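Local coordinates for 5'-nucleotidase SurE (Aquifex aeolicus, PDB 2WQK), which probably hydrolyses nucleoside 5'-monophosphates to nucleosides and phosphate with the help of a divalent metal cation, at residues F4-D9 and G28-V33; D87-G92 and L118-I123; N132-E137 and N166-E171; Y12-I17 and I93-N98. All blocks are in the same frame, centred on the assembly; numbering follows the deposited sequence.

Contact 1 of 4, residues F4-D9 and G28-V33; sequences FLLVND and GRVVVV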
loop_
_atom_site.group_PDB
_atom_site.type_symbol
_atom_site.label_atom_id
_atom_site.label_comp_id
_atom_site.label_asym_id
_atom_site.label_seq_id
_atom_site.Cartn_x
_atom_site.Cartn_y
_atom_site.Cartn_z
ATOM N N PHE A 4 -6.476 -24.327 -20.632
ATOM C CA PHE A 4 -5.950 -22.957 -20.534
ATOM C C PHE A 4 -5.817 -22.578 -19.075
ATOM O O PHE A 4 -6.716 -22.812 -18.284
ATOM C CB PHE A 4 -6.894 -21.965 -21.204
ATOM C CG PHE A 4 -7.442 -22.464 -22.510
ATOM C CD1 PHE A 4 -6.604 -22.716 -23.561
ATOM C CD2 PHE A 4 -8.806 -22.720 -22.671
ATOM C CE1 PHE A 4 -7.081 -23.195 -24.757
ATOM C CE2 PHE A 4 -9.269 -23.194 -23.882
ATOM C CZ PHE A 4 -8.413 -23.433 -24.902
ATOM N N LEU A 5 -4.684 -21.935 -18.731
ATOM C CA LEU A 5 -4.501 -21.341 -17.415
ATOM C C LEU A 5 -4.776 -19.839 -17.621
ATOM O O LEU A 5 -4.046 -19.180 -18.362
ATOM C CB LEU A 5 -3.070 -21.561 -16.917
ATOM C CG LEU A 5 -2.729 -20.907 -15.571
ATOM C CD1 LEU A 5 -3.691 -21.330 -14.516
ATOM C CD2 LEU A 5 -1.268 -21.213 -15.163
ATOM N N LEU A 6 -5.831 -19.345 -16.983
ATOM C CA LEU A 6 -6.322 -17.987 -17.168
ATOM C C LEU A 6 -6.135 -17.218 -15.883
ATOM O O LEU A 6 -6.601 -17.624 -14.803
ATOM C CB LEU A 6 -7.819 -18.036 -17.532
ATOM C CG LEU A 6 -8.562 -16.699 -17.647
ATOM C CD1 LEU A 6 -7.898 -15.751 -18.646
ATOM C CD2 LEU A 6 -10.041 -16.897 -17.995
ATOM N N VAL A 7 -5.450 -16.076 -16.001
ATOM C CA VAL A 7 -5.151 -15.210 -14.868
ATOM C C VAL A 7 -5.577 -13.797 -15.249
ATOM O O VAL A 7 -5.921 -13.515 -16.401
ATOM C CB VAL A 7 -3.637 -15.239 -14.514
ATOM C CG1 VAL A 7 -3.184 -16.690 -14.326
ATOM C CG2 VAL A 7 -2.793 -14.508 -15.577
ATOM N N ASN A 8 -5.537 -12.895 -14.273
ATOM C CA ASN A 8 -5.683 -11.478 -14.581
ATOM C C ASN A 8 -5.016 -10.644 -13.479
ATOM O O ASN A 8 -4.376 -11.200 -12.575
ATOM C CB ASN A 8 -7.131 -11.049 -14.826
ATOM C CG ASN A 8 -7.930 -10.835 -13.529
ATOM O OD1 ASN A 8 -7.523 -11.280 -12.455
ATOM N ND2 ASN A 8 -9.106 -10.187 -13.644
ATOM N N ASP A 9 -5.168 -9.327 -13.599
ATOM C CA ASP A 9 -4.658 -8.391 -12.600
ATOM C C ASP A 9 -5.752 -7.648 -11.823
ATOM O O ASP A 9 -5.458 -6.963 -10.858
ATOM C CB ASP A 9 -3.732 -7.361 -13.298
ATOM C CG ASP A 9 -2.724 -6.743 -12.370
ATOM O OD1 ASP A 9 -2.294 -7.350 -11.378
ATOM O OD2 ASP A 9 -2.376 -5.593 -12.661
ATOM N N GLY A 28 -12.020 -25.637 -24.644
ATOM C CA GLY A 28 -11.269 -26.533 -23.757
ATOM C C GLY A 28 -11.597 -26.244 -22.297
ATOM O O GLY A 28 -12.611 -25.641 -22.007
ATOM N N ARG A 29 -10.726 -26.728 -21.416
ATOM C CA ARG A 29 -10.925 -26.552 -19.985
ATOM C C ARG A 29 -10.198 -25.312 -19.532
ATOM O O ARG A 29 -9.016 -25.148 -19.808
ATOM C CB ARG A 29 -10.389 -27.713 -19.191
ATOM C CG ARG A 29 -10.618 -27.577 -17.692
ATOM C CD ARG A 29 -9.851 -28.641 -16.918
ATOM N NE ARG A 29 -10.183 -29.987 -17.396
ATOM C CZ ARG A 29 -11.296 -30.653 -17.058
ATOM N NH1 ARG A 29 -12.165 -30.134 -16.199
ATOM N NH2 ARG A 29 -11.507 -31.869 -17.555
ATOM N N VAL A 30 -10.955 -24.444 -18.852
ATOM C CA VAL A 30 -10.400 -23.173 -18.365
ATOM C C VAL A 30 -10.121 -23.354 -16.894
ATOM O O VAL A 30 -11.038 -23.587 -16.112
ATOM C CB VAL A 30 -11.380 -21.971 -18.545
ATOM C CG1 VAL A 30 -10.662 -20.696 -18.157
ATOM C CG2 VAL A 30 -11.946 -21.929 -19.997
ATOM N N VAL A 31 -8.855 -23.156 -16.509
ATOM C CA VAL A 31 -8.473 -23.206 -15.110
ATOM C C VAL A 31 -8.088 -21.784 -14.739
ATOM O O VAL A 31 -7.129 -21.234 -15.292
ATOM C CB VAL A 31 -7.302 -24.186 -14.856
ATOM C CG1 VAL A 31 -6.856 -24.155 -13.378
ATOM C CG2 VAL A 31 -7.724 -25.635 -15.288
ATOM N N VAL A 32 -8.860 -21.209 -13.833
ATOM C CA VAL A 32 -8.628 -19.807 -13.415
ATOM C C VAL A 32 -7.846 -19.799 -12.120
ATOM O O VAL A 32 -8.210 -20.468 -11.146
ATOM C CB VAL A 32 -9.933 -19.051 -13.155
ATOM C CG1 VAL A 32 -9.747 -17.674 -12.448
ATOM C CG2 VAL A 32 -10.681 -18.879 -14.460
ATOM N N VAL A 33 -6.800 -18.972 -12.100
ATOM C CA VAL A 33 -6.102 -18.663 -10.843
ATOM C C VAL A 33 -5.887 -17.145 -10.930
ATOM O O VAL A 33 -5.176 -16.675 -11.833
ATOM C CB VAL A 33 -4.745 -19.410 -10.710
ATOM C CG1 VAL A 33 -4.094 -19.116 -9.364
ATOM C CG2 VAL A 33 -4.969 -20.927 -10.890
#
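Phe4 and Leu6 make all four backbone hydrogen bonds between strand 4-7 and its parallel neighbour 29-33. Phe4 N donates to Arg29 O at 2.8 Å, while Phe4 O accepts from Val31 N at 2.8 Å. Two residues on, Leu6 N donates to Val31 O at 2.8 Å, and Leu6 O receives Val33 N at 3.0 Å. The residues between them, Leu5 and Val7, pair their backbones with Leu88, Leu90 and Gly92 of strand 88-94 instead. Toward 29-33 they present CA-H groups, Leu5 CA lying 3.4 Å from Val31 O.

The side chains in contact are hydrocarbon. On the face under helix 15-24, CG of Leu6 stands anti to its N (chi1 175°), which carries Leu6 CD2 to 3.9 Å from Val30 CG1, and the Phe4 ring offers its edge to Val30 CG2. On the face toward helix 69-80, Leu5 CD1 reaches Val33 CG2 at 3.9 Å. Arg29 turns away and its NH1 forms a salt bridge with Asp60. With Phe4 and Leu6 paired to 29-33, Leu5 and Val7 bonded to 88-94, and hydrocarbon on both faces, this beta-alpha-beta unit has an apolar interior; polar side chains on 4-9 begin at Asn8 and Asp9, the latter a predicted metal ligand.

Contact 2 of 4, residues D87-G92 and L118-I123; sequences DLVLSG and LGIPSI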
loop_
_atom_site.group_PDB
_atom_site.type_symbol
_atom_site.label_atom_id
_atom_site.label_comp_id
_atom_site.label_asym_id
_atom_site.label_seq_id
_atom_site.Cartn_x
_atom_site.Cartn_y
_atom_site.Cartn_z
ATOM N N ASP A 87 -2.081 -25.757 -22.648
ATOM C CA ASP A 87 -1.848 -25.382 -24.017
ATOM C C ASP A 87 -1.482 -23.905 -24.140
ATOM O O ASP A 87 -0.684 -23.540 -25.025
ATOM C CB ASP A 87 -3.063 -25.721 -24.879
ATOM C CG ASP A 87 -3.297 -27.218 -24.935
ATOM O OD1 ASP A 87 -2.724 -27.824 -25.852
ATOM O OD2 ASP A 87 -3.939 -27.797 -24.026
ATOM N N LEU A 88 -2.118 -23.094 -23.309
ATOM C CA LEU A 88 -1.881 -21.646 -23.290
ATOM C C LEU A 88 -2.040 -21.099 -21.887
ATOM O O LEU A 88 -2.784 -21.645 -21.071
ATOM C CB LEU A 88 -2.892 -20.872 -24.173
ATOM C CG LEU A 88 -2.898 -21.102 -25.691
ATOM C CD1 LEU A 88 -4.201 -20.603 -26.364
ATOM C CD2 LEU A 88 -1.722 -20.441 -26.347
ATOM N N VAL A 89 -1.260 -20.029 -21.617
ATOM C CA VAL A 89 -1.516 -19.156 -20.496
ATOM C C VAL A 89 -2.129 -17.894 -21.082
ATOM O O VAL A 89 -1.599 -17.325 -22.068
ATOM C CB VAL A 89 -0.215 -18.791 -19.707
ATOM C CG1 VAL A 89 -0.507 -17.633 -18.779
ATOM C CG2 VAL A 89 0.323 -20.058 -19.003
ATOM N N LEU A 90 -3.265 -17.479 -20.513
ATOM C CA LEU A 90 -4.036 -16.322 -20.996
ATOM C C LEU A 90 -4.199 -15.382 -19.828
ATOM O O LEU A 90 -4.364 -15.814 -18.707
ATOM C CB LEU A 90 -5.433 -16.790 -21.470
ATOM C CG LEU A 90 -5.374 -17.856 -22.582
ATOM C CD1 LEU A 90 -6.789 -18.366 -22.921
ATOM C CD2 LEU A 90 -4.678 -17.376 -23.845
ATOM N N SER A 91 -4.104 -14.084 -20.103
ATOM C CA SER A 91 -4.205 -13.089 -19.058
ATOM C C SER A 91 -5.119 -11.962 -19.507
ATOM O O SER A 91 -4.896 -11.374 -20.550
ATOM C CB SER A 91 -2.796 -12.511 -18.794
ATOM O OG SER A 91 -2.820 -11.619 -17.720
ATOM N N GLY A 92 -6.155 -11.713 -18.733
ATOM C CA GLY A 92 -7.145 -10.689 -19.073
ATOM C C GLY A 92 -8.557 -11.213 -18.867
ATOM O O GLY A 92 -8.761 -12.190 -18.139
ATOM N N LEU A 118 7.886 -19.748 -18.518
ATOM C CA LEU A 118 7.711 -21.135 -18.131
ATOM C C LEU A 118 7.647 -22.088 -19.322
ATOM O O LEU A 118 7.466 -23.304 -19.109
ATOM C CB LEU A 118 6.430 -21.285 -17.305
ATOM C CG LEU A 118 6.503 -20.728 -15.883
ATOM C CD1 LEU A 118 5.158 -20.739 -15.152
ATOM C CD2 LEU A 118 7.528 -21.461 -15.016
ATOM N N GLY A 119 7.761 -21.573 -20.554
ATOM C CA GLY A 119 7.771 -22.423 -21.727
ATOM C C GLY A 119 6.411 -22.730 -22.289
ATOM O O GLY A 119 6.234 -23.770 -22.984
ATOM N N ILE A 120 5.443 -21.849 -22.001
ATOM C CA ILE A 120 4.051 -22.071 -22.449
ATOM C C ILE A 120 3.642 -20.905 -23.358
ATOM O O ILE A 120 3.851 -19.764 -22.990
ATOM C CB ILE A 120 3.072 -22.095 -21.251
ATOM C CG1 ILE A 120 3.523 -23.085 -20.157
ATOM C CG2 ILE A 120 1.649 -22.363 -21.780
ATOM C CD1 ILE A 120 3.026 -22.804 -18.725
ATOM N N PRO A 121 3.053 -21.172 -24.524
ATOM C CA PRO A 121 2.585 -20.091 -25.395
ATOM C C PRO A 121 1.556 -19.252 -24.621
ATOM O O PRO A 121 0.704 -19.806 -23.879
ATOM C CB PRO A 121 1.965 -20.811 -26.589
ATOM C CG PRO A 121 2.536 -22.215 -26.505
ATOM C CD PRO A 121 2.831 -22.503 -25.111
ATOM N N SER A 122 1.618 -17.922 -24.807
ATOM C CA SER A 122 0.866 -17.032 -23.925
ATOM C C SER A 122 0.351 -15.783 -24.623
ATOM O O SER A 122 0.981 -15.290 -25.547
ATOM C CB SER A 122 1.653 -16.658 -22.674
ATOM O OG SER A 122 2.184 -17.780 -21.985
ATOM N N ILE A 123 -0.789 -15.284 -24.143
ATOM C CA ILE A 123 -1.467 -14.133 -24.734
ATOM C C ILE A 123 -2.079 -13.298 -23.630
ATOM O O ILE A 123 -2.688 -13.831 -22.698
ATOM C CB ILE A 123 -2.645 -14.576 -25.667
ATOM C CG1 ILE A 123 -2.209 -15.627 -26.669
ATOM C CG2 ILE A 123 -3.236 -13.389 -26.332
ATOM C CD1 ILE A 123 -3.391 -16.211 -27.509
#
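Val89 O has two partners on the neighbouring strand: Ile123 N donates a hydrogen bond of 3.0 Å, and the weaker CA-H of Ser122 comes in with its CA 3.1 Å from Val89 O. Val89 N binds Pro121 O at 3.0 Å, and Ser91 N closes the parallel register on Ile123 O. Ser122 turns its hydroxyl back along its own chain, OG beside the backbone N (chi1 -51°), and donates to Ile120 O at 2.8 Å from well above the carbonyl plane. The same OG lies against Val89 CB. Putting an alanine at Ser122 would probably leave Ile120 O without this hydroxyl and open a gap beside Val89 CB. Next to it, the Ile120 and Val89 side chains cross at about a right angle, Ile120 CG2 3.8 Å from Val89 CG2.

On the other face Leu88 CD2 meets Pro121 CB at 3.7 Å, whereas Leu90 and Ile123 lie side by side with Leu90 CD2 3.9 Å from Ile123 CB. Helix 135-152 packs over Leu88 and Leu90 through Val146. Gly119, in a Schellman motif, ends helix 107-117, whose Thr108 O accepts from Ser91 OG; this helix links the two strands in a beta-alpha-beta unit, and strand 3-7 borders 88-94 on its other edge.

Contact 3 of 4, residues N132-E137 and N166-E171; sequences NIMFEE and NLRYEE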
loop_
_atom_site.group_PDB
_atom_site.type_symbol
_atom_site.label_atom_id
_atom_site.label_comp_id
_atom_site.label_asym_id
_atom_site.label_seq_id
_atom_site.Cartn_x
_atom_site.Cartn_y
_atom_site.Cartn_z
ATOM N N ASN A 132 -18.303 1.573 -19.551
ATOM C CA ASN A 132 -19.281 0.689 -20.175
ATOM C C ASN A 132 -18.591 -0.226 -21.164
ATOM O O ASN A 132 -18.953 -0.303 -22.342
ATOM C CB ASN A 132 -20.384 1.479 -20.887
ATOM C CG ASN A 132 -20.975 2.573 -20.020
ATOM O OD1 ASN A 132 -21.251 2.366 -18.837
ATOM N ND2 ASN A 132 -21.168 3.759 -20.615
ATOM N N ILE A 133 -17.581 -0.924 -20.672
ATOM C CA ILE A 133 -16.870 -1.852 -21.523
ATOM C C ILE A 133 -17.698 -3.125 -21.744
ATOM O O ILE A 133 -18.125 -3.791 -20.776
ATOM C CB ILE A 133 -15.503 -2.208 -20.921
ATOM C CG1 ILE A 133 -14.633 -0.941 -20.821
ATOM C CG2 ILE A 133 -14.822 -3.278 -21.791
ATOM C CD1 ILE A 133 -13.301 -1.137 -20.125
ATOM N N MET A 134 -17.836 -3.480 -23.008
ATOM C CA MET A 134 -18.620 -4.660 -23.416
ATOM C C MET A 134 -17.747 -5.934 -23.402
ATOM O O MET A 134 -17.371 -6.469 -24.451
ATOM C CB MET A 134 -19.201 -4.433 -24.804
ATOM C CG MET A 134 -20.229 -3.276 -24.835
ATOM S SD MET A 134 -20.907 -2.956 -26.480
ATOM C CE MET A 134 -19.585 -1.982 -27.187
ATOM N N PHE A 135 -17.420 -6.408 -22.201
ATOM C CA PHE A 135 -16.508 -7.551 -22.063
ATOM C C PHE A 135 -17.006 -8.808 -22.766
ATOM O O PHE A 135 -16.214 -9.563 -23.269
ATOM C CB PHE A 135 -16.253 -7.837 -20.597
ATOM C CG PHE A 135 -15.430 -6.787 -19.926
ATOM C CD1 PHE A 135 -14.042 -6.722 -20.146
ATOM C CD2 PHE A 135 -16.004 -5.875 -19.061
ATOM C CE1 PHE A 135 -13.310 -5.731 -19.540
ATOM C CE2 PHE A 135 -15.240 -4.908 -18.430
ATOM C CZ PHE A 135 -13.893 -4.855 -18.676
ATOM N N GLU A 136 -18.331 -9.051 -22.793
ATOM C CA GLU A 136 -18.804 -10.244 -23.494
ATOM C C GLU A 136 -18.656 -10.167 -24.997
ATOM O O GLU A 136 -18.394 -11.191 -25.624
ATOM C CB GLU A 136 -20.250 -10.577 -23.127
ATOM C CG GLU A 136 -20.396 -10.874 -21.674
ATOM C CD GLU A 136 -21.791 -11.348 -21.312
ATOM O OE1 GLU A 136 -22.696 -11.239 -22.153
ATOM O OE2 GLU A 136 -21.955 -11.821 -20.185
ATOM N N GLU A 137 -18.811 -8.972 -25.576
ATOM C CA GLU A 137 -18.531 -8.782 -26.979
ATOM C C GLU A 137 -17.037 -8.962 -27.256
ATOM O O GLU A 137 -16.651 -9.609 -28.207
ATOM C CB GLU A 137 -18.957 -7.393 -27.453
ATOM C CG GLU A 137 -20.484 -7.140 -27.365
ATOM C CD GLU A 137 -21.260 -8.002 -28.316
ATOM O OE1 GLU A 137 -20.843 -8.200 -29.458
ATOM O OE2 GLU A 137 -22.336 -8.489 -27.913
ATOM N N ASN A 166 -13.607 -1.195 -27.726
ATOM C CA ASN A 166 -14.879 -1.371 -27.056
ATOM C C ASN A 166 -16.020 -1.209 -28.037
ATOM O O ASN A 166 -16.694 -0.172 -28.054
ATOM C CB ASN A 166 -15.025 -0.394 -25.906
ATOM C CG ASN A 166 -16.226 -0.682 -25.053
ATOM O OD1 ASN A 166 -16.672 -1.816 -24.989
ATOM N ND2 ASN A 166 -16.749 0.346 -24.378
ATOM N N LEU A 167 -16.181 -2.223 -28.872
ATOM C CA LEU A 167 -17.219 -2.259 -29.887
ATOM C C LEU A 167 -17.967 -3.569 -29.835
ATOM O O LEU A 167 -17.449 -4.599 -29.385
ATOM C CB LEU A 167 -16.579 -2.139 -31.264
ATOM C CG LEU A 167 -15.900 -0.824 -31.637
ATOM C CD1 LEU A 167 -15.054 -0.976 -32.905
ATOM C CD2 LEU A 167 -16.928 0.287 -31.810
ATOM N N ARG A 168 -19.198 -3.561 -30.355
ATOM C CA ARG A 168 -19.844 -4.820 -30.589
ATOM C C ARG A 168 -19.030 -5.662 -31.549
ATOM O O ARG A 168 -18.361 -5.133 -32.445
ATOM C CB ARG A 168 -21.251 -4.602 -31.170
ATOM C CG ARG A 168 -22.196 -3.996 -30.196
ATOM C CD ARG A 168 -23.600 -3.825 -30.818
ATOM N NE ARG A 168 -24.020 -5.022 -31.562
ATOM C CZ ARG A 168 -24.074 -5.144 -32.892
ATOM N NH1 ARG A 168 -23.758 -4.136 -33.708
ATOM N NH2 ARG A 168 -24.458 -6.298 -33.419
ATOM N N TYR A 169 -19.091 -6.985 -31.364
ATOM C CA TYR A 169 -18.329 -7.927 -32.175
ATOM C C TYR A 169 -18.481 -7.666 -33.663
ATOM O O TYR A 169 -17.530 -7.623 -34.410
ATOM C CB TYR A 169 -18.740 -9.352 -31.825
ATOM C CG TYR A 169 -18.089 -10.475 -32.583
ATOM C CD1 TYR A 169 -16.734 -10.756 -32.417
ATOM C CD2 TYR A 169 -18.837 -11.338 -33.379
ATOM C CE1 TYR A 169 -16.144 -11.800 -33.055
ATOM C CE2 TYR A 169 -18.246 -12.392 -34.038
ATOM C CZ TYR A 169 -16.892 -12.627 -33.874
ATOM O OH TYR A 169 -16.304 -13.700 -34.528
ATOM N N GLU A 170 -19.712 -7.431 -34.093
ATOM C CA GLU A 170 -19.951 -7.243 -35.515
ATOM C C GLU A 170 -19.439 -5.915 -36.059
ATOM O O GLU A 170 -19.344 -5.744 -37.298
ATOM C CB GLU A 170 -21.452 -7.404 -35.806
ATOM C CG GLU A 170 -21.970 -8.787 -35.402
ATOM C CD GLU A 170 -22.316 -8.926 -33.894
ATOM O OE1 GLU A 170 -22.267 -7.934 -33.114
ATOM O OE2 GLU A 170 -22.656 -10.062 -33.499
ATOM N N GLU A 171 -19.140 -4.972 -35.164
ATOM C CA GLU A 171 -18.601 -3.673 -35.545
ATOM C C GLU A 171 -17.059 -3.639 -35.567
ATOM O O GLU A 171 -16.487 -2.681 -36.047
ATOM C CB GLU A 171 -19.083 -2.585 -34.587
ATOM C CG GLU A 171 -20.585 -2.249 -34.691
ATOM C CD GLU A 171 -20.962 -1.605 -36.025
ATOM O OE1 GLU A 171 -20.080 -1.158 -36.801
ATOM O OE2 GLU A 171 -22.179 -1.541 -36.292
HETATM O O HOH W 1 -22.623 -9.632 -30.994
#
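The Asn166 side chain crosses that of Ile133 at a slant, and its amide holds the backbone on both sides of Ile133. Asn166 OD1 accepts the amide of Met134 N at 2.8 Å in a nearly straight bond (176°). Asn166 ND2 donates to Asn132 O at 3.1 Å, the acceptor lying in the amide plane while the donor stands above the carbonyl plane. A third hydrogen bond joins the later halves: Glu137 OE1 takes Tyr169 N at 2.9 Å on the anti side of the carboxylate.

Met134 is the N-cap residue of helix 135-152 and the centre of an inverse gamma turn, and Tyr169 opens the 3-10 segment 169-171, so these bonds tie the start of the helix to the loop that follows strand 158-165.

Among the charges, Glu137 OE1 and Glu170 OE1 are 3.9 Å apart. A water donating to Glu137 OE1 (2.8 Å) also donates to Glu170 OE2, and Arg168 NH2 forms a salt bridge with Glu170 OE1 at 2.8 Å; both probably ease the repulsion. Glu137 OE2 has its own salt bridge to Lys140.

Van der Waals contact comes from Met134, whose chain bends at chi3 (-81°) to lay Met134 CE against the Asn166-Leu167 backbone, 3.5 Å from Leu167 C, with SD near Arg168 CG.

Contact 4 of 4, residues Y12-I17 and I93-N98; sequences YFSPGI and INEGPN. With NA (sodium ion), chain D; SO4 (sulfate ion), chain C.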
loop_
_atom_site.group_PDB
_atom_site.type_symbol
_atom_site.label_atom_id
_atom_site.label_comp_id
_atom_site.label_asym_id
_atom_site.label_seq_id
_atom_site.Cartn_x
_atom_site.Cartn_y
_atom_site.Cartn_z
ATOM N N TYR A 12 -10.373 -11.987 -9.432
ATOM C CA TYR A 12 -11.140 -13.131 -9.954
ATOM C C TYR A 12 -12.579 -12.795 -10.255
ATOM O O TYR A 12 -13.247 -13.508 -11.013
ATOM C CB TYR A 12 -11.074 -14.310 -9.004
ATOM C CG TYR A 12 -11.849 -14.121 -7.714
ATOM C CD1 TYR A 12 -13.227 -14.366 -7.665
ATOM C CD2 TYR A 12 -11.213 -13.717 -6.544
ATOM C CE1 TYR A 12 -13.927 -14.206 -6.504
ATOM C CE2 TYR A 12 -11.920 -13.559 -5.367
ATOM C CZ TYR A 12 -13.268 -13.797 -5.358
ATOM O OH TYR A 12 -13.963 -13.656 -4.190
ATOM N N PHE A 13 -13.073 -11.743 -9.626
ATOM C CA PHE A 13 -14.495 -11.329 -9.746
ATOM C C PHE A 13 -14.765 -10.340 -10.902
ATOM O O PHE A 13 -15.915 -9.936 -11.159
ATOM C CB PHE A 13 -14.943 -10.685 -8.410
ATOM C CG PHE A 13 -13.990 -9.642 -7.932
ATOM C CD1 PHE A 13 -14.024 -8.384 -8.479
ATOM C CD2 PHE A 13 -12.996 -9.947 -7.001
ATOM C CE1 PHE A 13 -13.069 -7.408 -8.085
ATOM C CE2 PHE A 13 -12.064 -9.002 -6.622
ATOM C CZ PHE A 13 -12.108 -7.741 -7.155
ATOM N N SER A 14 -13.703 -9.919 -11.603
ATOM C CA SER A 14 -13.864 -8.864 -12.573
ATOM C C SER A 14 -14.668 -9.360 -13.778
ATOM O O SER A 14 -14.595 -10.546 -14.148
ATOM C CB SER A 14 -12.501 -8.346 -13.042
ATOM O OG SER A 14 -11.937 -9.194 -14.023
ATOM N N PRO A 15 -15.452 -8.464 -14.382
ATOM C CA PRO A 15 -16.231 -8.893 -15.552
ATOM C C PRO A 15 -15.350 -9.360 -16.741
ATOM O O PRO A 15 -15.747 -10.183 -17.549
ATOM C CB PRO A 15 -17.017 -7.641 -15.936
ATOM C CG PRO A 15 -16.248 -6.516 -15.318
ATOM C CD PRO A 15 -15.705 -7.049 -14.037
ATOM N N GLY A 16 -14.126 -8.840 -16.855
ATOM C CA GLY A 16 -13.268 -9.187 -17.975
ATOM C C GLY A 16 -12.787 -10.631 -17.912
ATOM O O GLY A 16 -12.748 -11.299 -18.933
ATOM N N ILE A 17 -12.351 -11.082 -16.742
ATOM C CA ILE A 17 -11.835 -12.451 -16.611
ATOM C C ILE A 17 -13.005 -13.431 -16.732
ATOM O O ILE A 17 -12.882 -14.486 -17.335
ATOM C CB ILE A 17 -10.993 -12.698 -15.332
ATOM C CG1 ILE A 17 -10.191 -13.966 -15.485
ATOM C CG2 ILE A 17 -11.794 -12.613 -14.046
ATOM C CD1 ILE A 17 -9.295 -14.314 -14.352
ATOM N N ILE A 93 -9.545 -10.534 -19.468
ATOM C CA ILE A 93 -9.435 -9.306 -20.221
ATOM C C ILE A 93 -9.297 -8.144 -19.295
ATOM O O ILE A 93 -10.123 -7.924 -18.416
ATOM C CB ILE A 93 -10.715 -9.050 -21.060
ATOM C CG1 ILE A 93 -10.978 -10.218 -22.014
ATOM C CG2 ILE A 93 -10.610 -7.699 -21.815
ATOM C CD1 ILE A 93 -12.475 -10.403 -22.390
ATOM N N ASN A 94 -8.210 -7.383 -19.470
ATOM C CA ASN A 94 -7.981 -6.235 -18.620
ATOM C C ASN A 94 -9.034 -5.156 -18.766
ATOM O O ASN A 94 -9.494 -4.904 -19.851
ATOM C CB ASN A 94 -6.605 -5.586 -18.891
ATOM C CG ASN A 94 -6.163 -4.655 -17.745
ATOM O OD1 ASN A 94 -6.172 -5.052 -16.579
ATOM N ND2 ASN A 94 -5.776 -3.404 -18.097
ATOM N N GLU A 95 -9.328 -4.515 -17.642
ATOM C CA GLU A 95 -10.206 -3.367 -17.610
ATOM C C GLU A 95 -9.346 -2.146 -17.966
ATOM O O GLU A 95 -8.864 -1.404 -17.080
ATOM C CB GLU A 95 -10.808 -3.196 -16.218
ATOM C CG GLU A 95 -11.600 -4.355 -15.686
ATOM C CD GLU A 95 -11.963 -4.160 -14.213
ATOM O OE1 GLU A 95 -11.302 -3.329 -13.510
ATOM O OE2 GLU A 95 -12.914 -4.824 -13.765
ATOM N N GLY A 96 -9.077 -1.993 -19.238
ATOM C CA GLY A 96 -8.386 -0.850 -19.792
ATOM C C GLY A 96 -7.261 -1.341 -20.679
ATOM O O GLY A 96 -6.889 -2.523 -20.638
ATOM N N PRO A 97 -6.743 -0.459 -21.534
ATOM C CA PRO A 97 -5.731 -0.857 -22.502
ATOM C C PRO A 97 -4.336 -1.057 -21.939
ATOM O O PRO A 97 -4.010 -0.531 -20.863
ATOM C CB PRO A 97 -5.719 0.291 -23.505
ATOM C CG PRO A 97 -6.125 1.454 -22.679
ATOM C CD PRO A 97 -7.093 0.963 -21.619
ATOM N N ASN A 98 -3.526 -1.801 -22.694
ATOM C CA ASN A 98 -2.092 -1.917 -22.441
ATOM C C ASN A 98 -1.341 -1.777 -23.758
ATOM O O ASN A 98 -1.111 -2.761 -24.488
ATOM C CB ASN A 98 -1.821 -3.237 -21.749
ATOM C CG ASN A 98 -2.205 -3.183 -20.286
ATOM O OD1 ASN A 98 -1.634 -2.393 -19.509
ATOM N ND2 ASN A 98 -3.196 -3.999 -19.890
HETATM NA NA NA D . -5.793 -3.842 -14.633
HETATM S S SO4 C . -2.853 -3.790 -15.658
HETATM O O1 SO4 C . -3.743 -2.667 -15.947
HETATM O O2 SO4 C . -3.578 -4.690 -14.705
HETATM O O3 SO4 C . -2.592 -4.550 -16.826
HETATM O O4 SO4 C . -1.571 -3.339 -15.027
HETATM O O HOH W 2 -10.117 -8.281 -15.728
HETATM O O HOH W 3 -6.823 -1.703 -15.231
#
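Gly16 of helix 15-24 and Ile93, which follows a cis peptide bond, bring their CA atoms to 4.4 Å; Ile93 N makes a weak bond of 3.3 Å to Gly16 O, and Gly16 CA-H points at Ile93 O. A side chain on Gly16 would clash with that carbonyl. The OG of Ser14, the N-cap residue, in the conformer described accepts weakly from Ile17 N and is bridged by a water to Ile93 O. One conformer of Glu95 crosses Pro15 at about a right angle, Glu95 OE2 lying 3.6 Å from both Pro15 CD and Ser14 CB.

Asn94 sends OD1 to the sodium ion at 2.3 Å, its CG anti to the backbone N (chi1 -163°). Asn94 ND2 donates to Gly96 O at 2.9 Å, which helps fix the amide. Sulfate binds the sodium through O2 (2.4 Å) and O1 (2.7 Å). Asn98 ND2 donates to sulfate O3 at 3.2 Å and bonds Ser126 OG; with a leucine in place of Asn98, both would probably lose this amide partner.

Asp10, Ser40 and a water complete the sodium shell. The sulfate, probably from the crystallisation liquor, may mark where a substrate phosphate would lie, and the sodium occupies the predicted divalent-metal site of the SurE family.

How the contacts relate
Contacts 1 and 2, centres about 9 Å apart, lie in series along the chain and share the mixed sheet, where strands 29-35, 3-7, 88-94 and 122-128 are consecutive neighbours; the two meet along the seam between strands 3-7 and 88-94. Contact 4 joins the helix of the first beta-alpha-beta unit to the end of strand 88-94, so its segments alternate with those of contacts 1 and 2, about 13 and 16 Å away between centres. Contact 3 comes last, at the start of helix 135-152, about 21 and 23 Å between centres from contacts 1 and 2 but touching contact 4 through Phe135 on Pro15 and Gly16. The C-terminal ends of strands 3-7 and 88-94 thus lead to the metal site, with contact 3 beside it near the surface.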